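Local structure of lipolytic enzyme, G-D-S-L family (7BR2) at residues A[11-16]-A[176-181]; A[82-87]-A[131-136]; A[135-140]-A[161-166]. The protein is a serine esterase of the SGNH (GDSL) hydrolase family from a gut bacterium that metabolizes the drug diltiazem. All blocks are in the same frame, centred on the assembly; numbering follows the deposited sequence.

Interaction 1: residues A[11-16]-A[176-181]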
# COMPACT_ATOMS: atom_id res chain seq x y z
N GLN A 11 -10.34 11.67 -7.87
CA GLN A 11 -9.08 11.39 -8.57
C GLN A 11 -8.23 12.64 -8.73
O GLN A 11 -8.62 13.59 -9.44
CB GLN A 11 -9.36 10.76 -9.93
CG GLN A 11 -8.10 10.61 -10.81
CD GLN A 11 -8.35 9.85 -12.11
OE1 GLN A 11 -9.28 9.05 -12.21
NE2 GLN A 11 -7.52 10.10 -13.12
N THR A 12 -7.05 12.63 -8.11
CA THR A 12 -6.04 13.66 -8.30
C THR A 12 -4.74 13.09 -8.86
O THR A 12 -3.81 13.86 -9.13
CB THR A 12 -5.76 14.39 -6.98
OG1 THR A 12 -5.23 13.46 -6.03
CG2 THR A 12 -7.06 14.99 -6.41
N VAL A 13 -4.66 11.77 -9.04
CA VAL A 13 -3.46 11.08 -9.49
C VAL A 13 -3.86 10.09 -10.57
O VAL A 13 -4.76 9.27 -10.36
CB VAL A 13 -2.74 10.37 -8.32
CG1 VAL A 13 -1.56 9.53 -8.83
CG2 VAL A 13 -2.27 11.38 -7.30
N LYS A 14 -3.22 10.17 -11.74
CA LYS A 14 -3.60 9.24 -12.79
C LYS A 14 -3.25 7.81 -12.39
O LYS A 14 -2.23 7.59 -11.73
CB LYS A 14 -2.90 9.56 -14.12
CG LYS A 14 -3.66 10.49 -15.03
CD LYS A 14 -2.80 10.78 -16.26
CE LYS A 14 -1.63 11.70 -15.97
NZ LYS A 14 -0.88 12.01 -17.22
N PRO A 15 -4.08 6.83 -12.76
CA PRO A 15 -3.76 5.44 -12.45
C PRO A 15 -2.49 4.99 -13.17
O PRO A 15 -2.09 5.55 -14.19
CB PRO A 15 -4.97 4.66 -12.96
CG PRO A 15 -5.70 5.62 -13.88
CD PRO A 15 -5.41 6.98 -13.37
N PHE A 16 -1.86 3.96 -12.62
CA PHE A 16 -0.75 3.33 -13.33
C PHE A 16 -1.29 2.52 -14.51
O PHE A 16 -2.41 2.00 -14.48
CB PHE A 16 0.06 2.44 -12.38
CG PHE A 16 0.53 3.14 -11.11
CD1 PHE A 16 1.05 4.42 -11.17
CD2 PHE A 16 0.45 2.51 -9.87
CE1 PHE A 16 1.48 5.07 -10.01
CE2 PHE A 16 0.89 3.15 -8.70
CZ PHE A 16 1.40 4.43 -8.78
N GLU A 176 1.13 16.11 -10.06
CA GLU A 176 -0.06 15.71 -9.33
C GLU A 176 0.21 15.75 -7.82
O GLU A 176 1.36 15.73 -7.37
CB GLU A 176 -0.53 14.32 -9.76
CG GLU A 176 -0.69 14.20 -11.28
CD GLU A 176 -0.89 12.77 -11.77
OE1 GLU A 176 -1.88 12.53 -12.49
OE2 GLU A 176 -0.04 11.90 -11.47
N PHE A 177 -0.86 15.82 -7.04
CA PHE A 177 -0.74 15.91 -5.59
C PHE A 177 -1.83 15.09 -4.94
O PHE A 177 -2.99 15.13 -5.37
CB PHE A 177 -0.83 17.37 -5.10
CG PHE A 177 -0.85 17.51 -3.60
CD1 PHE A 177 -2.04 17.43 -2.87
CD2 PHE A 177 0.34 17.71 -2.89
CE1 PHE A 177 -2.05 17.54 -1.48
CE2 PHE A 177 0.34 17.82 -1.50
CZ PHE A 177 -0.86 17.74 -0.80
N THR A 178 -1.47 14.36 -3.89
CA THR A 178 -2.42 13.72 -3.00
C THR A 178 -1.87 13.78 -1.59
O THR A 178 -0.66 13.93 -1.38
CB THR A 178 -2.69 12.27 -3.42
OG1 THR A 178 -3.72 11.73 -2.59
CG2 THR A 178 -1.43 11.43 -3.26
N ASP A 179 -2.75 13.69 -0.60
CA ASP A 179 -2.37 13.90 0.79
C ASP A 179 -2.91 12.77 1.65
O ASP A 179 -4.08 12.41 1.55
CB ASP A 179 -2.88 15.25 1.30
CG ASP A 179 -2.47 15.52 2.73
OD1 ASP A 179 -1.39 15.04 3.16
OD2 ASP A 179 -3.23 16.23 3.44
N TRP A 180 -2.03 12.18 2.47
CA TRP A 180 -2.48 11.24 3.49
C TRP A 180 -2.78 11.91 4.82
O TRP A 180 -3.48 11.34 5.65
CB TRP A 180 -1.42 10.15 3.73
CG TRP A 180 -1.28 9.05 2.69
CD1 TRP A 180 -2.28 8.26 2.18
CD2 TRP A 180 -0.06 8.60 2.09
NE1 TRP A 180 -1.75 7.36 1.28
CE2 TRP A 180 -0.40 7.55 1.20
CE3 TRP A 180 1.28 8.99 2.20
CZ2 TRP A 180 0.56 6.88 0.44
CZ3 TRP A 180 2.23 8.33 1.43
CH2 TRP A 180 1.87 7.29 0.56
N ASN A 181 -2.23 13.10 5.05
CA ASN A 181 -2.22 13.68 6.39
C ASN A 181 -3.63 14.05 6.84
O ASN A 181 -4.11 13.58 7.88
CB ASN A 181 -1.29 14.90 6.41
CG ASN A 181 -0.81 15.24 7.80
OD1 ASN A 181 -1.59 15.66 8.65
ND2 ASN A 181 0.49 15.05 8.04
O HOH W 1 -6.16 13.13 -3.54
O HOH W 2 -3.27 16.79 -8.85

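Interaction 2: residues A[82-87]-A[131-136]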
# COMPACT_ATOMS: atom_id res chain seq x y z
N VAL A 82 6.78 6.74 -12.93
CA VAL A 82 6.00 7.51 -11.98
C VAL A 82 6.74 7.50 -10.65
O VAL A 82 7.04 6.43 -10.12
CB VAL A 82 4.57 6.95 -11.80
CG1 VAL A 82 3.72 7.92 -11.00
CG2 VAL A 82 3.92 6.69 -13.16
N LEU A 83 6.98 8.69 -10.09
CA LEU A 83 7.75 8.84 -8.85
C LEU A 83 6.87 9.54 -7.82
O LEU A 83 6.42 10.66 -8.04
CB LEU A 83 9.03 9.65 -9.09
CG LEU A 83 9.90 10.00 -7.87
CD1 LEU A 83 10.43 8.76 -7.19
CD2 LEU A 83 11.05 10.92 -8.25
N MET A 84 6.59 8.85 -6.71
CA MET A 84 5.89 9.44 -5.58
C MET A 84 6.90 9.88 -4.54
O MET A 84 7.87 9.17 -4.26
CB MET A 84 4.89 8.44 -4.99
CG MET A 84 3.55 8.37 -5.72
SD MET A 84 3.63 7.89 -7.47
CE MET A 84 4.30 6.23 -7.37
N VAL A 85 6.70 11.08 -3.98
CA VAL A 85 7.65 11.71 -3.07
C VAL A 85 6.93 12.09 -1.78
O VAL A 85 5.95 12.85 -1.82
CB VAL A 85 8.32 12.95 -3.71
CG1 VAL A 85 9.33 13.58 -2.77
CG2 VAL A 85 8.96 12.59 -5.05
N THR A 86 7.37 11.52 -0.65
CA THR A 86 6.80 11.81 0.66
C THR A 86 7.91 11.96 1.68
O THR A 86 8.91 11.23 1.64
CB THR A 86 5.82 10.72 1.11
OG1 THR A 86 5.17 11.13 2.32
CG2 THR A 86 6.54 9.38 1.34
N PHE A 87 7.76 12.93 2.58
CA PHE A 87 8.78 13.22 3.59
C PHE A 87 8.16 14.15 4.62
O PHE A 87 7.03 14.62 4.47
CB PHE A 87 10.04 13.85 2.98
CG PHE A 87 9.81 15.23 2.44
CD1 PHE A 87 9.08 15.43 1.28
CD2 PHE A 87 10.33 16.34 3.09
CE1 PHE A 87 8.87 16.70 0.79
CE2 PHE A 87 10.12 17.61 2.61
CZ PHE A 87 9.39 17.79 1.45
N ARG A 131 6.58 10.95 -14.51
CA ARG A 131 5.48 11.61 -13.83
C ARG A 131 5.79 11.75 -12.33
O ARG A 131 6.06 10.76 -11.65
CB ARG A 131 4.20 10.81 -14.04
CG ARG A 131 2.97 11.42 -13.39
CD ARG A 131 1.69 11.01 -14.11
NE ARG A 131 1.41 9.57 -14.14
CZ ARG A 131 0.61 8.94 -13.29
NH1 ARG A 131 0.01 9.61 -12.31
NH2 ARG A 131 0.40 7.63 -13.42
N ILE A 132 5.72 12.99 -11.83
CA ILE A 132 6.03 13.29 -10.43
C ILE A 132 4.72 13.41 -9.65
O ILE A 132 3.79 14.11 -10.08
CB ILE A 132 6.86 14.58 -10.31
CG1 ILE A 132 8.12 14.51 -11.18
CG2 ILE A 132 7.28 14.83 -8.88
CD1 ILE A 132 9.08 13.41 -10.75
N VAL A 133 4.64 12.72 -8.51
CA VAL A 133 3.45 12.75 -7.66
C VAL A 133 3.87 13.12 -6.24
O VAL A 133 4.45 12.29 -5.52
CB VAL A 133 2.70 11.42 -7.68
CG1 VAL A 133 1.47 11.48 -6.79
CG2 VAL A 133 2.31 11.04 -9.12
N MET A 134 3.54 14.34 -5.81
CA MET A 134 3.74 14.71 -4.41
C MET A 134 2.69 14.01 -3.57
O MET A 134 1.50 14.10 -3.87
CB MET A 134 3.65 16.23 -4.25
CG MET A 134 4.74 17.01 -4.95
SD MET A 134 6.35 16.78 -4.21
CE MET A 134 7.30 16.14 -5.59
N THR A 135 3.12 13.28 -2.54
CA THR A 135 2.19 12.55 -1.67
C THR A 135 2.47 12.99 -0.24
O THR A 135 3.51 12.64 0.33
CB THR A 135 2.32 11.03 -1.80
OG1 THR A 135 3.53 10.59 -1.18
CG2 THR A 135 2.35 10.63 -3.23
N GLY A 136 1.54 13.75 0.34
CA GLY A 136 1.72 14.28 1.68
C GLY A 136 1.78 13.16 2.68
O GLY A 136 0.91 12.28 2.68

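Interaction 3: residues A[135-140]-A[161-166]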
# COMPACT_ATOMS: atom_id res chain seq x y z
N THR A 135 3.12 13.28 -2.54
CA THR A 135 2.19 12.55 -1.67
C THR A 135 2.47 12.99 -0.24
O THR A 135 3.51 12.64 0.33
CB THR A 135 2.32 11.03 -1.80
OG1 THR A 135 3.53 10.59 -1.18
CG2 THR A 135 2.35 10.63 -3.23
N GLY A 136 1.54 13.75 0.34
CA GLY A 136 1.72 14.28 1.68
C GLY A 136 1.78 13.16 2.68
O GLY A 136 0.91 12.28 2.68
N THR A 137 2.83 13.14 3.51
CA THR A 137 3.04 12.01 4.42
C THR A 137 1.85 11.81 5.36
O THR A 137 1.11 12.74 5.69
CB THR A 137 4.29 12.22 5.26
OG1 THR A 137 4.37 11.18 6.24
CG2 THR A 137 4.26 13.57 5.97
N SER A 138 1.69 10.55 5.79
CA SER A 138 0.81 10.23 6.89
C SER A 138 1.19 11.05 8.13
O SER A 138 2.33 11.49 8.26
CB SER A 138 0.87 8.72 7.18
OG SER A 138 2.21 8.28 7.34
N PRO A 139 0.26 11.26 9.06
CA PRO A 139 0.48 12.26 10.11
C PRO A 139 1.13 11.71 11.37
O PRO A 139 1.15 10.50 11.62
CB PRO A 139 -0.94 12.74 10.40
CG PRO A 139 -1.77 11.47 10.25
CD PRO A 139 -1.09 10.67 9.15
N TYR A 140 1.66 12.63 12.17
CA TYR A 140 1.98 12.34 13.56
C TYR A 140 0.71 12.50 14.39
O TYR A 140 0.12 13.59 14.43
CB TYR A 140 3.08 13.26 14.08
CG TYR A 140 3.44 13.03 15.53
CD1 TYR A 140 4.26 11.98 15.91
CD2 TYR A 140 2.92 13.85 16.53
CE1 TYR A 140 4.58 11.76 17.24
CE2 TYR A 140 3.24 13.64 17.87
CZ TYR A 140 4.06 12.59 18.22
OH TYR A 140 4.38 12.38 19.55
N ARG A 161 2.66 22.04 7.27
CA ARG A 161 3.30 23.14 6.54
C ARG A 161 4.17 22.61 5.41
O ARG A 161 4.16 23.15 4.29
CB ARG A 161 4.13 24.00 7.48
CG ARG A 161 3.34 24.95 8.34
CD ARG A 161 4.28 25.83 9.14
NE ARG A 161 4.82 26.93 8.34
CZ ARG A 161 5.84 27.70 8.73
NH1 ARG A 161 6.43 27.46 9.90
NH2 ARG A 161 6.26 28.69 7.96
N ILE A 162 4.97 21.58 5.70
CA ILE A 162 5.79 20.97 4.64
C ILE A 162 4.89 20.43 3.53
O ILE A 162 5.17 20.61 2.33
CB ILE A 162 6.70 19.88 5.23
CG1 ILE A 162 7.65 20.48 6.28
CG2 ILE A 162 7.50 19.20 4.13
CD1 ILE A 162 8.45 19.46 7.05
N ILE A 163 3.78 19.80 3.90
CA ILE A 163 2.88 19.25 2.89
C ILE A 163 2.26 20.35 2.04
O ILE A 163 2.08 20.18 0.83
CB ILE A 163 1.81 18.37 3.56
CG1 ILE A 163 2.50 17.17 4.22
CG2 ILE A 163 0.78 17.93 2.54
CD1 ILE A 163 1.59 16.24 4.96
N GLU A 164 1.96 21.51 2.64
CA GLU A 164 1.45 22.63 1.85
C GLU A 164 2.50 23.16 0.89
O GLU A 164 2.19 23.54 -0.24
CB GLU A 164 0.93 23.74 2.76
CG GLU A 164 -0.60 23.79 2.92
CD GLU A 164 -1.35 23.69 1.58
OE1 GLU A 164 -1.22 24.62 0.74
OE2 GLU A 164 -2.08 22.70 1.36
N TYR A 165 3.76 23.20 1.33
CA TYR A 165 4.81 23.57 0.39
C TYR A 165 4.88 22.58 -0.77
O TYR A 165 5.06 22.98 -1.93
CB TYR A 165 6.16 23.67 1.10
CG TYR A 165 7.17 24.39 0.25
CD1 TYR A 165 7.85 23.73 -0.77
CD2 TYR A 165 7.43 25.73 0.44
CE1 TYR A 165 8.77 24.38 -1.57
CE2 TYR A 165 8.35 26.40 -0.35
CZ TYR A 165 9.01 25.72 -1.35
OH TYR A 165 9.93 26.38 -2.14
N GLN A 166 4.72 21.29 -0.47
CA GLN A 166 4.64 20.29 -1.54
C GLN A 166 3.49 20.58 -2.49
O GLN A 166 3.67 20.55 -3.72
CB GLN A 166 4.47 18.89 -0.94
CG GLN A 166 5.72 18.23 -0.46
CD GLN A 166 5.43 16.84 0.03
OE1 GLN A 166 4.92 16.66 1.13
NE2 GLN A 166 5.74 15.85 -0.79
O HOH W 3 5.01 14.58 2.82

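Interaction 1: residues A[11-16]-A[176-181]
T12 OG1 is engaged twice: it donates to F177 O at 2.9 Å, and a water whose oxygen lies 2.7 Å from T12 OG1 donates to it. F177 belongs to strand 176-179, an outermost strand of the five-stranded parallel sheet at the centre of the alpha/beta fold of SGNH hydrolases, and 11-16 is an irregular segment packed against it. A chi1 of 63° sets the threonine hydroxyl between its own backbone N and carbonyl carbon, from where it reaches F177 O somewhat tilted out of the carbonyl plane. The same water lies 3.0 Å from T178 OG1, tying the two hydroxyls together. A second water joins the backbones, donating to T12 O and accepting from F177 N at 3.2 Å. Both polar backbone atoms of F177 are thereby linked to T12, one directly and one through solvent.

Next to V13 and K14 of the loop, E176 of the strand extends beyond CG and lays its carboxylate against their backbone. E176 OE1 accepts from K14 N at 2.8 Å with an N-H...O angle of 152°, the donor standing 42° out of the carboxylate plane. E176 OE2 forms a salt bridge with R131 of strand 131-136, whose guanidinium also bonds K14 O. The K14 ammonium stays apart, with NZ 4.9 Å from E176 OE1, while the aliphatic part of K14 crosses the glutamate at about a right angle, its CB 3.5 Å from E176 OE1. With an alanine in place of E176, R131 would probably lose its charged mate and K14 N its side-chain acceptor. At the end of the strand, D179 OD1 accepts a capping bond from N181 N, where helix 181-194 starts. Beside these polar links, V13 CG2 rests 4.0 Å from T178 CB.

Interaction 2: residues A[82-87]-A[131-136]
L83 N donates to R131 O at 2.8 Å, and V133 N returns a bond of the same length to L83 O, which sets the register of two neighbouring parallel strands in the SGNH hydrolase sheet. V85 N to V133 O and T135 N to V85 O, both 3.0 Å, continue the pattern, while the strand axes approach to 4.7 Å at 23°. Packing is close in the middle. M84, bent at chi2 and chi3, folds its thioether alongside V133 and brings SD to 3.7 Å from V133 CB; on the opposite face L83 lies beside I132, and V85 meets M134 CE through its CB. The R131 end is the side nearer solvent, R131 being partly exposed while the residues in the middle are buried: V82 CG1 sits 4.0 Å above the centre of the R131 guanidinium plane, a contact of methyl against flat face, while the charge itself is paired with E176. Strand 21-26 bonds the far edge of 82-85, and strand 176-179 flanks 131-136. Helix 102-125 covers L83 and V85 with F124 and M134 with F117, helix 155-173 adds Q166 and A170 over M134, and F16 packs on M84 from the other face.

Interaction 3: residues A[135-140]-A[161-166]
T135 meets Q166 through its backbone, its own side chain pointing away from the helix: Q166 NE2 stands 4.1 Å from T135 O, too far for a hydrogen bond. That amide nitrogen instead makes a weak bond to V85 O, on the neighbouring strand 82-85. The contact belongs to the beta-alpha-beta unit made by strand 131-136, helix 155-173 and strand 176-179, joining the C-terminal end of the first strand to the covering helix.

At G136 the two backbones come nearest, with 5.2 Å between the CA atoms of G136 and I163. The isoleucine fills this position with its branches: I163 CD1 comes to 3.8 Å from G136 CA, and CG1 and CG2 approach the same atom almost as closely. A CB modelled on G136 would fall 2.7 Å from I163 CG2, a clash, so the close approach of chain and helix depends on G136 having no side chain. G136 N bonds T178 O and G136 O bonds W180 N.

T137 follows, crossing I163 at about a right angle and touching I163 CD1 with its methyl CG2 at 3.9 Å. I163 CD1 also lies 3.6 Å from T137 O. A chi1 of 173° turns T137 OG1 away from the backbone N, and the hydroxyl donates to S138 O at 2.9 Å, in the carbonyl plane and on a lone pair. T137 N is bonded to a water at 2.7 Å, and the same water probably donates to Q166 OE1. Farther on, Y140 N bonds N156 OD1, near the start of the same helix.

The chemistry is thus largely apolar, an isoleucine tip pressed on backbone and a methyl, with direct hydrogen bonds absent; the water gives the buried T137 N an acceptor and probably links it to the Q166 side chain.

How the interactions relate
From the N terminus, segment 11-16 opens the largest loop, which interaction 1 closes at 176-181 after most of the parallel sheet has been built. Interactions 2 and 3 are both nested inside it. Interaction 2 closes a shorter loop, from strand 82-85 through helix 102-125 to strand 131-136, and interaction 3 begins where it ends, sharing T135 and G136, before closing on helix 155-173. The two are therefore consecutive, neither crossing the other. All three together tie three adjacent strands, 82-85, 131-136 and 176-179, to a covering helix and an N-terminal loop. Strand 131-136 is used by interactions 2 and 3 and neighbours strand 176-179 of interaction 1.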